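Local coordinates for WGR domain-containing protein (Bacteroides fragilis, PDB 2RA8), which is of unknown function but combines a WGR domain, a module often linked to nucleic-acid binding, with a domain of leucine-rich repeats, at residues A[243-257]-A[271-285]. Residues are numbered along the deposited sequence; the frame is centred on the assembly and turned at random.
Sequences RPLFSKDRFPNLKWL and MFLESDILPQLETMD
A chi1 of -178°, which turns CG of Trp256 away from the backbone N, lays the indole flat across Thr283, whose CG2 sits over the six-membered ring, 3.6 Å from its centroid. That pose carries NE1 to Asp285 OD2 at 2.8 Å; OD2, at the indole edge and near its plane, accepts through its anti lone pair, while Asp285 OD1 is held by Ser287 and Asn313. Gln280 takes a chi1 of 74°, then extends, and its NE2 bridges Phe251 O and Leu254 O, both met in the carbonyl plane. Parallel strands 256-260 and 283-285, joined through helix 265-274, form a beta-alpha-beta unit of the parallel sheet, consistent with the leucine-rich-repeat domain. Lys255 O receives both Glu282 N and Thr283 N where the strands meet. Inside, the Phe246 edge meets the Phe272 face in a T-shaped stack, with planes at 82°, and Met271 CB covers one Phe246 face as Leu257 CD2 covers the other. Ser275 OG donates to Phe246 O at 2.6 Å from above the carbonyl plane and accepts from Ile277 N, an ST turn. At the surface Asp276 grips Lys248 twice, OD1 taking the backbone N and OD2 the NZ at 2.9 Å.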
loop_
_atom_site.group_PDB
_atom_site.type_symbol
_atom_site.label_atom_id
_atom_site.label_comp_id
_atom_site.label_asym_id
_atom_site.label_seq_id
_atom_site.Cartn_x
_atom_site.Cartn_y
_atom_site.Cartn_z
ATOM N N ARG A 243 7.205 8.753 -29.892
ATOM C CA ARG A 243 8.430 9.345 -30.397
ATOM C C ARG A 243 8.437 10.847 -30.604
ATOM O O ARG A 243 9.371 11.520 -30.180
ATOM C CB ARG A 243 8.869 8.620 -31.689
ATOM C CG ARG A 243 9.335 7.171 -31.459
ATOM C CD ARG A 243 9.909 6.529 -32.735
ATOM N NE ARG A 243 11.217 5.917 -32.489
ATOM C CZ ARG A 243 11.407 4.665 -32.081
ATOM N NH1 ARG A 243 10.370 3.865 -31.874
ATOM N NH2 ARG A 243 12.635 4.213 -31.871
ATOM N N PRO A 244 7.409 11.410 -31.255
ATOM C CA PRO A 244 7.419 12.868 -31.454
ATOM C C PRO A 244 7.465 13.698 -30.180
ATOM O O PRO A 244 7.804 14.885 -30.223
ATOM C CB PRO A 244 6.149 13.115 -32.261
ATOM C CG PRO A 244 6.024 11.857 -33.072
ATOM C CD PRO A 244 6.334 10.784 -32.043
ATOM N N LEU A 245 7.127 13.080 -29.045
ATOM C CA LEU A 245 7.147 13.763 -27.745
ATOM C C LEU A 245 8.554 14.083 -27.305
ATOM O O LEU A 245 8.783 15.029 -26.553
ATOM C CB LEU A 245 6.496 12.889 -26.665
ATOM C CG LEU A 245 4.999 12.624 -26.772
ATOM C CD1 LEU A 245 4.622 11.439 -25.891
ATOM C CD2 LEU A 245 4.235 13.866 -26.350
ATOM N N PHE A 246 9.503 13.279 -27.769
ATOM C CA PHE A 246 10.905 13.458 -27.419
ATOM C C PHE A 246 11.527 14.555 -28.274
ATOM O O PHE A 246 12.447 14.305 -29.052
ATOM C CB PHE A 246 11.659 12.134 -27.627
ATOM C CG PHE A 246 11.254 11.034 -26.664
ATOM C CD1 PHE A 246 12.129 10.619 -25.662
ATOM C CD2 PHE A 246 10.023 10.401 -26.782
ATOM C CE1 PHE A 246 11.780 9.579 -24.787
ATOM C CE2 PHE A 246 9.669 9.363 -25.913
ATOM C CZ PHE A 246 10.550 8.955 -24.922
ATOM N N SER A 247 11.035 15.779 -28.119
ATOM C CA SER A 247 11.532 16.906 -28.902
ATOM C C SER A 247 11.732 18.156 -28.088
ATOM O O SER A 247 10.794 18.659 -27.465
ATOM C CB SER A 247 10.555 17.200 -30.045
ATOM O OG SER A 247 10.780 18.489 -30.590
ATOM N N LYS A 248 12.952 18.681 -28.087
ATOM C CA LYS A 248 13.228 19.893 -27.333
ATOM C C LYS A 248 12.412 21.053 -27.868
ATOM O O LYS A 248 12.007 21.939 -27.114
ATOM C CB LYS A 248 14.726 20.237 -27.374
ATOM C CG LYS A 248 15.276 20.614 -28.741
ATOM C CD LYS A 248 16.737 21.039 -28.615
ATOM C CE LYS A 248 17.270 21.639 -29.908
ATOM N NZ LYS A 248 17.137 20.707 -31.059
ATOM N N ASP A 249 12.155 21.054 -29.171
ATOM C CA ASP A 249 11.362 22.123 -29.763
ATOM C C ASP A 249 9.941 22.088 -29.226
ATOM O O ASP A 249 9.321 23.133 -29.012
ATOM C CB ASP A 249 11.338 22.007 -31.294
ATOM C CG ASP A 249 12.688 22.304 -31.927
ATOM O OD1 ASP A 249 13.320 23.313 -31.544
ATOM O OD2 ASP A 249 13.114 21.533 -32.815
ATOM N N ARG A 250 9.418 20.887 -28.985
ATOM C CA ARG A 250 8.057 20.762 -28.471
ATOM C C ARG A 250 7.951 21.145 -27.005
ATOM O O ARG A 250 7.050 21.894 -26.612
ATOM C CB ARG A 250 7.551 19.332 -28.663
ATOM C CG ARG A 250 6.109 19.108 -28.193
ATOM C CD ARG A 250 5.686 17.663 -28.411
ATOM N NE ARG A 250 5.778 17.281 -29.814
ATOM C CZ ARG A 250 4.906 17.650 -30.747
ATOM N NH1 ARG A 250 3.865 18.407 -30.424
ATOM N NH2 ARG A 250 5.083 17.272 -32.007
ATOM N N PHE A 251 8.880 20.640 -26.195
ATOM C CA PHE A 251 8.904 20.904 -24.755
ATOM C C PHE A 251 10.240 21.501 -24.387
ATOM O O PHE A 251 11.089 20.830 -23.788
ATOM C CB PHE A 251 8.702 19.579 -23.986
ATOM C CG PHE A 251 7.413 18.871 -24.319
ATOM C CD1 PHE A 251 7.415 17.533 -24.699
ATOM C CD2 PHE A 251 6.196 19.533 -24.226
ATOM C CE1 PHE A 251 6.221 16.867 -24.981
ATOM C CE2 PHE A 251 4.999 18.865 -24.508
ATOM C CZ PHE A 251 5.018 17.535 -24.884
ATOM N N PRO A 252 10.462 22.782 -24.722
ATOM C CA PRO A 252 11.740 23.423 -24.404
ATOM C C PRO A 252 12.099 23.568 -22.937
ATOM O O PRO A 252 13.247 23.860 -22.607
ATOM C CB PRO A 252 11.633 24.770 -25.124
ATOM C CG PRO A 252 10.167 25.057 -25.063
ATOM C CD PRO A 252 9.565 23.721 -25.418
ATOM N N ASN A 253 11.137 23.366 -22.045
ATOM C CA ASN A 253 11.423 23.493 -20.615
ATOM C C ASN A 253 11.242 22.205 -19.846
ATOM O O ASN A 253 11.297 22.205 -18.620
ATOM C CB ASN A 253 10.545 24.580 -19.985
ATOM C CG ASN A 253 10.894 25.971 -20.489
ATOM O OD1 ASN A 253 12.016 26.437 -20.326
ATOM N ND2 ASN A 253 9.928 26.636 -21.106
ATOM N N LEU A 254 11.036 21.104 -20.558
ATOM C CA LEU A 254 10.845 19.805 -19.905
ATOM C C LEU A 254 12.093 19.364 -19.134
ATOM O O LEU A 254 13.217 19.520 -19.616
ATOM C CB LEU A 254 10.486 18.744 -20.942
ATOM C CG LEU A 254 9.795 17.494 -20.386
ATOM C CD1 LEU A 254 8.363 17.826 -19.990
ATOM C CD2 LEU A 254 9.802 16.400 -21.432
ATOM N N LYS A 255 11.891 18.842 -17.921
ATOM C CA LYS A 255 12.986 18.365 -17.066
ATOM C C LYS A 255 12.811 16.898 -16.738
ATOM O O LYS A 255 13.788 16.166 -16.569
ATOM C CB LYS A 255 13.020 19.121 -15.734
ATOM C CG LYS A 255 13.409 20.579 -15.817
ATOM C CD LYS A 255 13.473 21.199 -14.424
ATOM C CE LYS A 255 13.828 22.681 -14.481
ATOM N NZ LYS A 255 12.812 23.476 -15.228
ATOM N N TRP A 256 11.558 16.476 -16.612
ATOM C CA TRP A 256 11.233 15.090 -16.291
ATOM C C TRP A 256 10.346 14.541 -17.375
ATOM O O TRP A 256 9.273 15.079 -17.648
ATOM C CB TRP A 256 10.508 15.026 -14.922
ATOM C CG TRP A 256 10.152 13.640 -14.414
ATOM C CD1 TRP A 256 9.510 12.652 -15.101
ATOM C CD2 TRP A 256 10.370 13.135 -13.089
ATOM N NE1 TRP A 256 9.313 11.554 -14.284
ATOM C CE2 TRP A 256 9.829 11.826 -13.049
ATOM C CE3 TRP A 256 10.971 13.658 -11.938
ATOM C CZ2 TRP A 256 9.870 11.041 -11.893
ATOM C CZ3 TRP A 256 11.014 12.875 -10.792
ATOM C CH2 TRP A 256 10.466 11.578 -10.780
ATOM N N LEU A 257 10.806 13.484 -18.033
ATOM C CA LEU A 257 10.022 12.832 -19.076
ATOM C C LEU A 257 9.909 11.366 -18.751
ATOM O O LEU A 257 10.899 10.717 -18.401
ATOM C CB LEU A 257 10.679 12.984 -20.444
ATOM C CG LEU A 257 10.066 12.178 -21.610
ATOM C CD1 LEU A 257 8.574 12.519 -21.812
ATOM C CD2 LEU A 257 10.856 12.489 -22.870
HETATM N N MSE A 271 14.421 5.527 -27.400
HETATM C CA MSE A 271 13.851 6.836 -27.710
HETATM C C MSE A 271 14.588 7.929 -27.002
HETATM O O MSE A 271 14.912 8.961 -27.598
HETATM C CB MSE A 271 12.384 6.884 -27.309
HETATM C CG MSE A 271 11.536 5.899 -28.068
HETATM SE SE MSE A 271 9.658 6.108 -27.697
HETATM C CE MSE A 271 9.020 4.581 -28.671
ATOM N N PHE A 272 14.853 7.716 -25.715
ATOM C CA PHE A 272 15.580 8.699 -24.930
ATOM C C PHE A 272 16.939 8.954 -25.530
ATOM O O PHE A 272 17.280 10.091 -25.862
ATOM C CB PHE A 272 15.752 8.218 -23.477
ATOM C CG PHE A 272 14.592 8.557 -22.577
ATOM C CD1 PHE A 272 14.416 9.853 -22.102
ATOM C CD2 PHE A 272 13.667 7.586 -22.216
ATOM C CE1 PHE A 272 13.336 10.168 -21.280
ATOM C CE2 PHE A 272 12.589 7.900 -21.397
ATOM C CZ PHE A 272 12.429 9.191 -20.933
ATOM N N LEU A 273 17.718 7.887 -25.695
ATOM C CA LEU A 273 19.079 8.001 -26.213
ATOM C C LEU A 273 19.227 8.665 -27.550
ATOM O O LEU A 273 20.208 9.365 -27.781
ATOM C CB LEU A 273 19.750 6.622 -26.251
ATOM C CG LEU A 273 19.904 5.919 -24.890
ATOM C CD1 LEU A 273 20.473 4.530 -25.081
ATOM C CD2 LEU A 273 20.805 6.734 -23.987
ATOM N N GLU A 274 18.254 8.477 -28.435
ATOM C CA GLU A 274 18.323 9.065 -29.770
ATOM C C GLU A 274 17.670 10.415 -29.897
ATOM O O GLU A 274 17.721 11.028 -30.964
ATOM C CB GLU A 274 17.673 8.129 -30.780
ATOM C CG GLU A 274 16.214 7.850 -30.475
ATOM C CD GLU A 274 15.598 6.838 -31.419
ATOM O OE1 GLU A 274 16.291 5.867 -31.793
ATOM O OE2 GLU A 274 14.412 7.004 -31.771
ATOM N N SER A 275 17.062 10.896 -28.816
ATOM C CA SER A 275 16.353 12.174 -28.836
ATOM C C SER A 275 17.190 13.411 -28.599
ATOM O O SER A 275 18.245 13.361 -27.958
ATOM C CB SER A 275 15.217 12.138 -27.807
ATOM O OG SER A 275 14.499 13.360 -27.784
ATOM N N ASP A 276 16.712 14.542 -29.110
ATOM C CA ASP A 276 17.420 15.795 -28.926
ATOM C C ASP A 276 16.974 16.450 -27.641
ATOM O O ASP A 276 17.535 17.459 -27.226
ATOM C CB ASP A 276 17.177 16.730 -30.122
ATOM C CG ASP A 276 15.761 17.274 -30.171
ATOM O OD1 ASP A 276 14.870 16.719 -29.494
ATOM O OD2 ASP A 276 15.542 18.262 -30.902
ATOM N N ILE A 277 15.967 15.871 -26.993
ATOM C CA ILE A 277 15.468 16.423 -25.738
ATOM C C ILE A 277 16.310 15.956 -24.566
ATOM O O ILE A 277 16.451 16.674 -23.573
ATOM C CB ILE A 277 13.960 16.044 -25.503
ATOM C CG1 ILE A 277 13.360 16.934 -24.402
ATOM C CG2 ILE A 277 13.830 14.569 -25.090
ATOM C CD1 ILE A 277 11.832 16.921 -24.361
ATOM N N LEU A 278 16.906 14.769 -24.684
ATOM C CA LEU A 278 17.722 14.196 -23.603
ATOM C C LEU A 278 18.743 15.122 -22.954
ATOM O O LEU A 278 18.865 15.157 -21.731
ATOM C CB LEU A 278 18.436 12.921 -24.092
ATOM C CG LEU A 278 19.364 12.212 -23.087
ATOM C CD1 LEU A 278 18.600 11.842 -21.822
ATOM C CD2 LEU A 278 19.941 10.964 -23.728
ATOM N N PRO A 279 19.503 15.889 -23.754
ATOM C CA PRO A 279 20.491 16.788 -23.148
ATOM C C PRO A 279 19.982 17.747 -22.081
ATOM O O PRO A 279 20.720 18.093 -21.160
ATOM C CB PRO A 279 21.058 17.529 -24.351
ATOM C CG PRO A 279 21.029 16.472 -25.419
ATOM C CD PRO A 279 19.654 15.857 -25.221
ATOM N N GLN A 280 18.727 18.178 -22.191
ATOM C CA GLN A 280 18.158 19.120 -21.223
ATOM C C GLN A 280 17.494 18.486 -20.012
ATOM O O GLN A 280 17.276 19.153 -18.998
ATOM C CB GLN A 280 17.111 20.006 -21.899
ATOM C CG GLN A 280 15.805 19.280 -22.186
ATOM C CD GLN A 280 14.845 20.106 -23.015
ATOM O OE1 GLN A 280 15.186 20.555 -24.108
ATOM N NE2 GLN A 280 13.632 20.305 -22.503
ATOM N N LEU A 281 17.160 17.202 -20.114
ATOM C CA LEU A 281 16.482 16.499 -19.024
ATOM C C LEU A 281 17.277 16.295 -17.773
ATOM O O LEU A 281 18.494 16.183 -17.805
ATOM C CB LEU A 281 16.001 15.124 -19.491
ATOM C CG LEU A 281 14.955 15.061 -20.605
ATOM C CD1 LEU A 281 14.629 13.604 -20.913
ATOM C CD2 LEU A 281 13.706 15.799 -20.164
ATOM N N GLU A 282 16.572 16.243 -16.650
ATOM C CA GLU A 282 17.204 15.989 -15.369
ATOM C C GLU A 282 16.825 14.582 -14.995
ATOM O O GLU A 282 17.604 13.858 -14.375
ATOM C CB GLU A 282 16.673 16.923 -14.279
ATOM C CG GLU A 282 16.851 18.398 -14.557
ATOM C CD GLU A 282 16.509 19.259 -13.355
ATOM O OE1 GLU A 282 15.485 18.988 -12.693
ATOM O OE2 GLU A 282 17.263 20.214 -13.075
ATOM N N THR A 283 15.617 14.180 -15.381
ATOM C CA THR A 283 15.123 12.848 -15.037
ATOM C C THR A 283 14.611 12.030 -16.201
ATOM O O THR A 283 13.800 12.494 -17.001
ATOM C CB THR A 283 13.986 12.950 -13.981
ATOM O OG1 THR A 283 14.455 13.690 -12.845
ATOM C CG2 THR A 283 13.539 11.550 -13.522
HETATM N N MSE A 284 15.105 10.800 -16.302
HETATM C CA MSE A 284 14.677 9.864 -17.332
HETATM C C MSE A 284 13.851 8.868 -16.550
HETATM O O MSE A 284 14.355 8.192 -15.663
HETATM C CB MSE A 284 15.879 9.166 -17.964
HETATM C CG MSE A 284 15.518 8.142 -19.020
HETATM SE SE MSE A 284 17.078 7.179 -19.659
HETATM C CE MSE A 284 16.415 5.383 -19.492
ATOM N N ASP A 285 12.573 8.783 -16.876
ATOM C CA ASP A 285 11.640 7.916 -16.167
ATOM C C ASP A 285 11.251 6.751 -17.040
ATOM O O ASP A 285 10.542 6.920 -18.025
ATOM C CB ASP A 285 10.395 8.734 -15.812
ATOM C CG ASP A 285 9.540 8.100 -14.726
ATOM O OD1 ASP A 285 9.607 6.866 -14.506
ATOM O OD2 ASP A 285 8.775 8.861 -14.100
HETATM O O HOH W 1 14.422 14.228 -30.951
HETATM O O HOH W 2 13.140 19.200 -31.404
HETATM O O HOH W 3 15.273 23.140 -24.689
#